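Methylmalonyl-CoA carboxyltransferase 12S subunit (Propionibacterium freudenreichii, PDB 1ON3) transfers the carboxyl group of methylmalonyl-CoA to the biotin of the 1.3S subunit, releasing propanoyl-CoA, as the hexameric core of transcarboxylase. Local coordinates at residues Glu36-His39 / Ser40-Lys43; Ala78-Pro81 / Ala82-Val85; Phe201-Pro205 / Gln206-Ser210; Glu307-Ala310 / Gly311-Thr314. All blocks are in the same frame, centred on the assembly; numbering follows the deposited sequence.

Contact 1 of 4, residues Glu36-His39 / Ser40-Lys43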
loop_
_atom_site.group_PDB
_atom_site.type_symbol
_atom_site.label_atom_id
_atom_site.label_comp_id
_atom_site.label_asym_id
_atom_site.label_seq_id
_atom_site.Cartn_x
_atom_site.Cartn_y
_atom_site.Cartn_z
ATOM N N GLU E 36 7.619 -53.822 -13.887
ATOM C CA GLU E 36 8.699 -54.432 -14.649
ATOM C C GLU E 36 8.710 -53.894 -16.065
ATOM O O GLU E 36 9.775 -53.658 -16.634
ATOM C CB GLU E 36 8.564 -55.957 -14.686
ATOM C CG GLU E 36 8.865 -56.615 -13.368
ATOM C CD GLU E 36 8.662 -58.116 -13.400
ATOM O OE1 GLU E 36 8.824 -58.747 -12.333
ATOM O OE2 GLU E 36 8.348 -58.659 -14.488
ATOM N N LYS E 37 7.533 -53.689 -16.646
ATOM C CA LYS E 37 7.498 -53.166 -18.005
ATOM C C LYS E 37 8.084 -51.753 -18.034
ATOM O O LYS E 37 8.838 -51.399 -18.952
ATOM C CB LYS E 37 6.071 -53.145 -18.551
ATOM C CG LYS E 37 5.978 -52.582 -19.964
ATOM C CD LYS E 37 4.581 -52.763 -20.541
ATOM C CE LYS E 37 4.526 -52.365 -22.011
ATOM N NZ LYS E 37 3.183 -52.642 -22.617
ATOM N N GLN E 38 7.730 -50.948 -17.033
ATOM C CA GLN E 38 8.236 -49.580 -16.948
ATOM C C GLN E 38 9.762 -49.670 -16.917
ATOM O O GLN E 38 10.454 -49.024 -17.713
ATOM C CB GLN E 38 7.703 -48.888 -15.680
ATOM C CG GLN E 38 8.233 -47.457 -15.466
ATOM C CD GLN E 38 7.405 -46.376 -16.155
ATOM O OE1 GLN E 38 6.630 -46.642 -17.089
ATOM N NE2 GLN E 38 7.578 -45.135 -15.700
ATOM N N HIS E 39 10.285 -50.496 -16.017
ATOM C CA HIS E 39 11.722 -50.670 -15.906
ATOM C C HIS E 39 12.372 -51.191 -17.186
ATOM O O HIS E 39 13.471 -50.766 -17.550
ATOM C CB HIS E 39 12.039 -51.605 -14.748
ATOM C CG HIS E 39 11.941 -50.945 -13.414
ATOM N ND1 HIS E 39 11.769 -51.650 -12.244
ATOM C CD2 HIS E 39 12.020 -49.640 -13.061
ATOM C CE1 HIS E 39 11.746 -50.809 -11.226
ATOM N NE2 HIS E 39 11.896 -49.583 -11.694
ATOM N N SER E 40 11.696 -52.101 -17.872
ATOM C CA SER E 40 12.245 -52.656 -19.100
ATOM C C SER E 40 12.372 -51.571 -20.164
ATOM O O SER E 40 13.232 -51.663 -21.037
ATOM C CB SER E 40 11.359 -53.789 -19.624
ATOM O OG SER E 40 10.192 -53.272 -20.236
ATOM N N GLN E 41 11.522 -50.544 -20.087
ATOM C CA GLN E 41 11.550 -49.450 -21.055
ATOM C C GLN E 41 12.585 -48.397 -20.688
ATOM O O GLN E 41 12.650 -47.335 -21.311
ATOM C CB GLN E 41 10.170 -48.794 -21.166
ATOM C CG GLN E 41 9.079 -49.745 -21.605
ATOM C CD GLN E 41 7.711 -49.086 -21.669
ATOM O OE1 GLN E 41 7.351 -48.288 -20.808
ATOM N NE2 GLN E 41 6.932 -49.441 -22.683
ATOM N N GLY E 42 13.395 -48.706 -19.684
ATOM C CA GLY E 42 14.435 -47.793 -19.240
ATOM C C GLY E 42 13.949 -46.591 -18.443
ATOM O O GLY E 42 14.622 -45.558 -18.422
ATOM N N LYS E 43 12.800 -46.732 -17.780
ATOM C CA LYS E 43 12.205 -45.655 -16.983
ATOM C C LYS E 43 12.053 -46.071 -15.529
ATOM O O LYS E 43 11.794 -47.236 -15.235
ATOM C CB LYS E 43 10.799 -45.312 -17.489
ATOM C CG LYS E 43 10.674 -45.072 -18.973
ATOM C CD LYS E 43 9.210 -45.078 -19.372
ATOM C CE LYS E 43 9.058 -45.146 -20.881
ATOM N NZ LYS E 43 7.645 -45.401 -21.272
HETATM O O HOH W 1 6.068 -44.697 -19.183
HETATM O O HOH W 2 5.592 -48.601 -18.792
#
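S40 turns its hydroxyl back on the helix, and OG donates to K37 O at 2.6 Å; chi1 of 76°, with OG between its own backbone N and carbonyl carbon, brings it there. K37 O also takes the backbone amide of Q41 (Q41 N to K37 O 3.0 Å), so two donors grip one carbonyl. On the side-chain side, Q41 OE1 receives K43 NZ at 2.9 Å, the ammonium standing above the amide plane. Helix 32-40 ends here in a Schellman motif: K43 N reaches back to Q38 O at 3.3 Å, G42 N bonds to H39 O at 3.0 Å, and G42, with phi at 75°, is the C-prime residue. The side chain of K43 crosses that of Q38 at about a right angle, its CB 3.7 Å from Q38 NE2. A water donates to both Q38 OE1 and Q41 OE1, tying the two amides together. With a leucine in place of Q41, K43 NZ would probably be left without this acceptor and the bridging water without one of its two. The H39 ring meets K43 O in its plane, at the CD2 edge (3.2 Å), while its NE2 bonds to E48. Outermost, D138 and the carbonyl of Q44 hold Q38 NE2.

Contact 2 of 4, residues Ala78-Pro81 / Ala82-Val85; sequences AVVP and ADGV
V80 O is gripped from two directions. D83 N donates to it at 2.8 Å, coming in above the carbonyl plane, and a water donates at 2.7 Å. The same water gives its other proton to D83 OD2 at 3.0 Å, so the carboxylate is tied back, through one molecule, to the carbonyl that its own backbone already holds. OD2 also forms a salt bridge with R143. D83 carries its CG anti to the backbone N (chi1 -152°), and this brings OD2 against V80 CG1, 3.6 Å away, the two side chains crossing at a slant; CG1 is itself anti to the V80 N.

The next bond is the straighter one: G84 N to P81 O, 2.9 Å, with 171° at the hydrogen. P81 and A82 are the central residues of a type II turn from V80 to D83, and the chain then stays left-handed, A82, D83 and G84 all having positive phi. The price is visible at A82, whose CB is pressed to 3.1 Å from P81 O. At G84 a beta carbon would run into the carbonyl oxygen of D83. From helix 113-129, K118 NZ bonds to A82 O and V85 O, and Q115 NE2 to D83 O. The whole is a type II turn from V80 to D83 overlapped by a type I' turn from P81 to G84, a pair that delivers the chain into strand 85-92 of the N-terminal crotonase-type domain and pairs D83 with R143, a residue of the methylmalonyl-CoA pocket.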
loop_
_atom_site.group_PDB
_atom_site.type_symbol
_atom_site.label_atom_id
_atom_site.label_comp_id
_atom_site.label_asym_id
_atom_site.label_seq_id
_atom_site.Cartn_x
_atom_site.Cartn_y
_atom_site.Cartn_z
ATOM N N ALA E 78 -13.127 -49.718 -10.670
ATOM C CA ALA E 78 -11.687 -49.575 -10.806
ATOM C C ALA E 78 -10.947 -49.223 -9.522
ATOM O O ALA E 78 -11.412 -48.414 -8.714
ATOM C CB ALA E 78 -11.369 -48.546 -11.889
ATOM N N VAL E 79 -9.798 -49.870 -9.339
ATOM C CA VAL E 79 -8.913 -49.636 -8.199
ATOM C C VAL E 79 -7.768 -48.846 -8.834
ATOM O O VAL E 79 -7.032 -49.373 -9.672
ATOM C CB VAL E 79 -8.360 -50.956 -7.619
ATOM C CG1 VAL E 79 -7.277 -50.656 -6.592
ATOM C CG2 VAL E 79 -9.488 -51.755 -6.961
ATOM N N VAL E 80 -7.629 -47.584 -8.444
ATOM C CA VAL E 80 -6.612 -46.704 -9.021
ATOM C C VAL E 80 -5.797 -46.052 -7.907
ATOM O O VAL E 80 -6.073 -44.919 -7.510
ATOM C CB VAL E 80 -7.314 -45.604 -9.862
ATOM C CG1 VAL E 80 -6.327 -44.880 -10.747
ATOM C CG2 VAL E 80 -8.427 -46.223 -10.696
ATOM N N PRO E 81 -4.766 -46.753 -7.403
ATOM C CA PRO E 81 -3.900 -46.255 -6.322
ATOM C C PRO E 81 -3.438 -44.794 -6.480
ATOM O O PRO E 81 -2.831 -44.438 -7.493
ATOM C CB PRO E 81 -2.725 -47.231 -6.346
ATOM C CG PRO E 81 -3.362 -48.521 -6.815
ATOM C CD PRO E 81 -4.278 -48.048 -7.922
ATOM N N ALA E 82 -3.723 -43.970 -5.467
ATOM C CA ALA E 82 -3.345 -42.551 -5.445
ATOM C C ALA E 82 -3.890 -41.772 -6.639
ATOM O O ALA E 82 -3.505 -40.617 -6.879
ATOM C CB ALA E 82 -1.814 -42.426 -5.402
ATOM N N ASP E 83 -4.835 -42.398 -7.331
ATOM C CA ASP E 83 -5.430 -41.890 -8.567
ATOM C C ASP E 83 -4.356 -41.619 -9.624
ATOM O O ASP E 83 -4.523 -40.774 -10.510
ATOM C CB ASP E 83 -6.288 -40.633 -8.399
ATOM C CG ASP E 83 -7.358 -40.565 -9.473
ATOM O OD1 ASP E 83 -7.805 -39.479 -9.897
ATOM O OD2 ASP E 83 -7.750 -41.663 -9.907
ATOM N N GLY E 84 -3.255 -42.355 -9.527
ATOM C CA GLY E 84 -2.196 -42.225 -10.503
ATOM C C GLY E 84 -1.164 -41.123 -10.326
ATOM O O GLY E 84 -0.388 -40.896 -11.243
ATOM N N VAL E 85 -1.157 -40.419 -9.194
ATOM C CA VAL E 85 -0.132 -39.393 -8.985
ATOM C C VAL E 85 0.326 -39.378 -7.525
ATOM O O VAL E 85 -0.482 -39.515 -6.601
ATOM C CB VAL E 85 -0.628 -37.977 -9.392
ATOM C CG1 VAL E 85 -1.581 -37.416 -8.328
ATOM C CG2 VAL E 85 0.582 -37.034 -9.588
HETATM O O HOH W 3 -8.263 -43.302 -7.480
#

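Contact 3 of 4, residues Phe201-Pro205 / Gln206-Ser210. With DXX (methylmalonic acid), chain U.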
loop_
_atom_site.group_PDB
_atom_site.type_symbol
_atom_site.label_atom_id
_atom_site.label_comp_id
_atom_site.label_asym_id
_atom_site.label_seq_id
_atom_site.Cartn_x
_atom_site.Cartn_y
_atom_site.Cartn_z
ATOM N N PHE E 201 3.141 -34.176 -27.490
ATOM C CA PHE E 201 2.510 -33.625 -28.686
ATOM C C PHE E 201 1.050 -33.284 -28.424
ATOM O O PHE E 201 0.424 -33.837 -27.513
ATOM C CB PHE E 201 2.635 -34.599 -29.869
ATOM C CG PHE E 201 2.357 -36.034 -29.518
ATOM C CD1 PHE E 201 1.089 -36.434 -29.096
ATOM C CD2 PHE E 201 3.368 -36.987 -29.607
ATOM C CE1 PHE E 201 0.833 -37.769 -28.767
ATOM C CE2 PHE E 201 3.127 -38.323 -29.283
ATOM C CZ PHE E 201 1.858 -38.717 -28.861
ATOM N N ILE E 202 0.523 -32.342 -29.192
ATOM C CA ILE E 202 -0.870 -31.948 -29.023
ATOM C C ILE E 202 -1.724 -32.966 -29.769
ATOM O O ILE E 202 -2.738 -33.427 -29.255
ATOM C CB ILE E 202 -1.131 -30.528 -29.576
ATOM C CG1 ILE E 202 -0.480 -29.486 -28.651
ATOM C CG2 ILE E 202 -2.630 -30.270 -29.680
ATOM C CD1 ILE E 202 -0.780 -29.721 -27.155
ATOM N N THR E 203 -1.299 -33.314 -30.981
ATOM C CA THR E 203 -2.013 -34.301 -31.786
ATOM C C THR E 203 -1.078 -35.473 -32.105
ATOM O O THR E 203 0.061 -35.275 -32.542
ATOM C CB THR E 203 -2.530 -33.680 -33.093
ATOM O OG1 THR E 203 -3.275 -32.496 -32.786
ATOM C CG2 THR E 203 -3.444 -34.659 -33.829
ATOM N N GLY E 204 -1.568 -36.690 -31.887
ATOM C CA GLY E 204 -0.763 -37.870 -32.136
ATOM C C GLY E 204 -0.487 -38.143 -33.602
ATOM O O GLY E 204 -1.169 -37.603 -34.470
ATOM N N PRO E 205 0.521 -38.980 -33.906
ATOM C CA PRO E 205 0.891 -39.330 -35.281
ATOM C C PRO E 205 -0.259 -40.007 -36.023
ATOM O O PRO E 205 -0.516 -39.703 -37.187
ATOM C CB PRO E 205 2.077 -40.273 -35.095
ATOM C CG PRO E 205 2.671 -39.835 -33.792
ATOM C CD PRO E 205 1.444 -39.604 -32.943
ATOM N N GLN E 206 -0.944 -40.927 -35.350
ATOM C CA GLN E 206 -2.057 -41.627 -35.977
ATOM C C GLN E 206 -3.091 -40.610 -36.442
ATOM O O GLN E 206 -3.470 -40.591 -37.609
ATOM C CB GLN E 206 -2.707 -42.616 -34.998
ATOM C CG GLN E 206 -1.835 -43.805 -34.583
ATOM C CD GLN E 206 -0.586 -43.392 -33.819
ATOM O OE1 GLN E 206 -0.649 -42.575 -32.897
ATOM N NE2 GLN E 206 0.554 -43.964 -34.193
ATOM N N VAL E 207 -3.535 -39.757 -35.524
ATOM C CA VAL E 207 -4.527 -38.749 -35.860
ATOM C C VAL E 207 -4.037 -37.847 -36.988
ATOM O O VAL E 207 -4.802 -37.517 -37.896
ATOM C CB VAL E 207 -4.900 -37.899 -34.626
ATOM C CG1 VAL E 207 -5.886 -36.812 -35.016
ATOM C CG2 VAL E 207 -5.495 -38.788 -33.547
ATOM N N ILE E 208 -2.766 -37.454 -36.942
ATOM C CA ILE E 208 -2.208 -36.595 -37.987
ATOM C C ILE E 208 -2.296 -37.279 -39.347
ATOM O O ILE E 208 -2.607 -36.646 -40.356
ATOM C CB ILE E 208 -0.724 -36.240 -37.698
ATOM C CG1 ILE E 208 -0.654 -35.250 -36.527
ATOM C CG2 ILE E 208 -0.076 -35.653 -38.939
ATOM C CD1 ILE E 208 0.761 -34.851 -36.123
ATOM N N LYS E 209 -2.007 -38.577 -39.371
ATOM C CA LYS E 209 -2.069 -39.335 -40.617
ATOM C C LYS E 209 -3.522 -39.383 -41.081
ATOM O O LYS E 209 -3.820 -39.117 -42.243
ATOM C CB LYS E 209 -1.540 -40.757 -40.404
ATOM C CG LYS E 209 -1.513 -41.603 -41.668
ATOM C CD LYS E 209 -0.628 -40.967 -42.733
ATOM C CE LYS E 209 -0.610 -41.775 -44.029
ATOM N NZ LYS E 209 -0.083 -43.152 -43.822
ATOM N N SER E 210 -4.421 -39.702 -40.153
ATOM C CA SER E 210 -5.843 -39.790 -40.457
ATOM C C SER E 210 -6.393 -38.484 -40.998
ATOM O O SER E 210 -7.321 -38.487 -41.803
ATOM C CB SER E 210 -6.637 -40.177 -39.208
ATOM O OG SER E 210 -6.250 -41.453 -38.731
HETATM C C1 DXX U . -6.618 -36.052 -30.002
HETATM O O1 DXX U . -7.553 -36.844 -29.514
HETATM C CA DXX U . -5.560 -36.002 -29.397
HETATM C CB DXX U . -5.667 -34.880 -28.573
HETATM C C DXX U . -4.382 -36.822 -29.425
HETATM O O DXX U . -4.101 -37.186 -30.586
HETATM O O2 DXX U . -3.712 -37.126 -28.420
#
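G204, the N-cap, and P205 start the helix with two backbone bonds: I208 N to G204 O and K209 N to P205 O, both 2.9 Å. Apolar packing fills the side of this first turn. T203 CG2 presses on V207 CG1 at 3.5 Å, tighter than usual; chi1 of -52° puts the T203 OG1 beside the backbone N and leaves CG2 anti to it. I208 follows, its CG1 3.9 Å from T203 CG2, and its side chain covers two carbonyls: CG1 lies 3.2 Å from G204 O and CD1 3.7 Å from T203 O, a buried oxygen with no polar partner in the model. Cutting I208 back to an alanine would probably open a gap beside T203 and at L221 of helix 218-222, which it also touches. The second subunit closes in, with P375 on T203 and E380 accepting from I202 N.

Ligand binding comes third. G204 N donates to methylmalonic acid O at 2.9 Å, nearly straight (167°), while V207 CG2 rests 3.6 Å from that oxygen. A carboxylate oxygen taking the N-H of the N-cap residue is often seen where anions meet a helix N-terminus, here in the methylmalonic acid pocket at the subunit interface.

Contact 4 of 4, residues Glu307-Ala310 / Gly311-Thr314; sequences EVKA and GYAT
K309 to Y312 make a type I beta turn, closed by Y312 N to K309 O at 3.1 Å. The N-H is well aimed (164° at the hydrogen), yet it meets the carbonyl from above its plane. K309 enters the turn with a positive phi of 51°, and A313 turns the chain again on the way out. K309 O has a second donor in K349 NZ, from helix 344-359, and that lysine also bonds to Y312 O. The turn thus opens the connection between strand 305-308, at one edge of the mixed sheet in the C-terminal carboxyltransferase half, and its antiparallel neighbour 316-323.

Among the side chains, K309 and Y312 leave the turn together, their CB atoms 4.2 Å apart. The lysine runs extended beyond CG, and its CD comes obliquely to the tyrosine ring, 4.3 Å from CD2 of Y312. The ring is put there by chi1 of -176°, with CG anti to the backbone N. Beyond it, K309 NZ forms a salt bridge with E352 and donates to G232 O, while Y312 packs on N345 and on R386 of the second subunit. Across the turn T314 touches with its methyl, CG2 lying 3.4 Å from A310 O. With OG1 lying between the backbone N and carbonyl carbon, CG2 is the branch that faces that oxygen.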
loop_
_atom_site.group_PDB
_atom_site.type_symbol
_atom_site.label_atom_id
_atom_site.label_comp_id
_atom_site.label_asym_id
_atom_site.label_seq_id
_atom_site.Cartn_x
_atom_site.Cartn_y
_atom_site.Cartn_z
ATOM N N GLU E 307 23.742 -24.540 -19.663
ATOM C CA GLU E 307 23.121 -23.935 -20.831
ATOM C C GLU E 307 21.644 -24.315 -20.954
ATOM O O GLU E 307 21.292 -25.483 -20.810
ATOM C CB GLU E 307 23.883 -24.346 -22.100
ATOM C CG GLU E 307 23.784 -23.319 -23.209
ATOM C CD GLU E 307 24.578 -23.677 -24.458
ATOM O OE1 GLU E 307 25.570 -24.443 -24.367
ATOM O OE2 GLU E 307 24.212 -23.170 -25.542
ATOM N N VAL E 308 20.800 -23.313 -21.204
ATOM C CA VAL E 308 19.366 -23.499 -21.379
ATOM C C VAL E 308 19.084 -23.512 -22.892
ATOM O O VAL E 308 19.628 -22.686 -23.632
ATOM C CB VAL E 308 18.584 -22.351 -20.695
ATOM C CG1 VAL E 308 17.066 -22.514 -20.922
ATOM C CG2 VAL E 308 18.901 -22.353 -19.190
ATOM N N LYS E 309 18.244 -24.448 -23.338
ATOM C CA LYS E 309 17.915 -24.597 -24.765
ATOM C C LYS E 309 19.203 -24.668 -25.598
ATOM O O LYS E 309 19.318 -24.038 -26.653
ATOM C CB LYS E 309 17.023 -23.439 -25.244
ATOM C CG LYS E 309 15.552 -23.691 -24.898
ATOM C CD LYS E 309 14.583 -22.590 -25.308
ATOM C CE LYS E 309 13.147 -23.070 -25.001
ATOM N NZ LYS E 309 12.082 -22.068 -25.271
ATOM N N ALA E 310 20.159 -25.458 -25.113
ATOM C CA ALA E 310 21.455 -25.605 -25.785
ATOM C C ALA E 310 21.386 -26.078 -27.229
ATOM O O ALA E 310 22.271 -25.757 -28.022
ATOM C CB ALA E 310 22.347 -26.547 -24.998
ATOM N N GLY E 311 20.359 -26.854 -27.559
ATOM C CA GLY E 311 20.222 -27.357 -28.914
ATOM C C GLY E 311 19.246 -26.616 -29.803
ATOM O O GLY E 311 18.983 -27.052 -30.923
ATOM N N TYR E 312 18.702 -25.504 -29.313
ATOM C CA TYR E 312 17.746 -24.703 -30.080
ATOM C C TYR E 312 18.351 -23.332 -30.389
ATOM O O TYR E 312 19.021 -22.756 -29.542
ATOM C CB TYR E 312 16.464 -24.491 -29.264
ATOM C CG TYR E 312 15.357 -23.761 -30.002
ATOM C CD1 TYR E 312 14.713 -24.350 -31.087
ATOM C CD2 TYR E 312 14.943 -22.489 -29.602
ATOM C CE1 TYR E 312 13.681 -23.694 -31.756
ATOM C CE2 TYR E 312 13.908 -21.823 -30.264
ATOM C CZ TYR E 312 13.284 -22.440 -31.339
ATOM O OH TYR E 312 12.254 -21.819 -31.992
ATOM N N ALA E 313 18.119 -22.824 -31.599
ATOM C CA ALA E 313 18.606 -21.494 -31.995
ATOM C C ALA E 313 19.993 -21.253 -31.424
ATOM O O ALA E 313 20.206 -20.331 -30.617
ATOM C CB ALA E 313 17.633 -20.417 -31.499
ATOM N N THR E 314 20.935 -22.083 -31.867
ATOM C CA THR E 314 22.307 -22.045 -31.386
ATOM C C THR E 314 23.093 -20.811 -31.807
ATOM O O THR E 314 24.277 -20.706 -31.499
ATOM C CB THR E 314 23.066 -23.320 -31.809
ATOM O OG1 THR E 314 23.050 -23.432 -33.240
ATOM C CG2 THR E 314 22.405 -24.557 -31.194
#

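Contacts 1, 2 and 3 all belong to the N-terminal half and each lie near a bound methylmalonyl-CoA: the side chain of Q41 in contact 1 is about 5 Å from it, Q206 in contact 3 about 6 Å and V80 in contact 2 about 10 Å. None touches another; the centres of contacts 1 and 2 are about 19 Å apart, those of contacts 1 and 3 about 25 Å. Of the four, contact 3 carries residues of the methylmalonic acid pocket, which G180 joins. Contact 4 lies in the C-terminal half, its centre about 38 Å from that of contact 2, with Y312 about 8 Å from a cadmium ion. Contacts 2 and 4 both precede the second strand of their sheets, consistent with the duplicated domain.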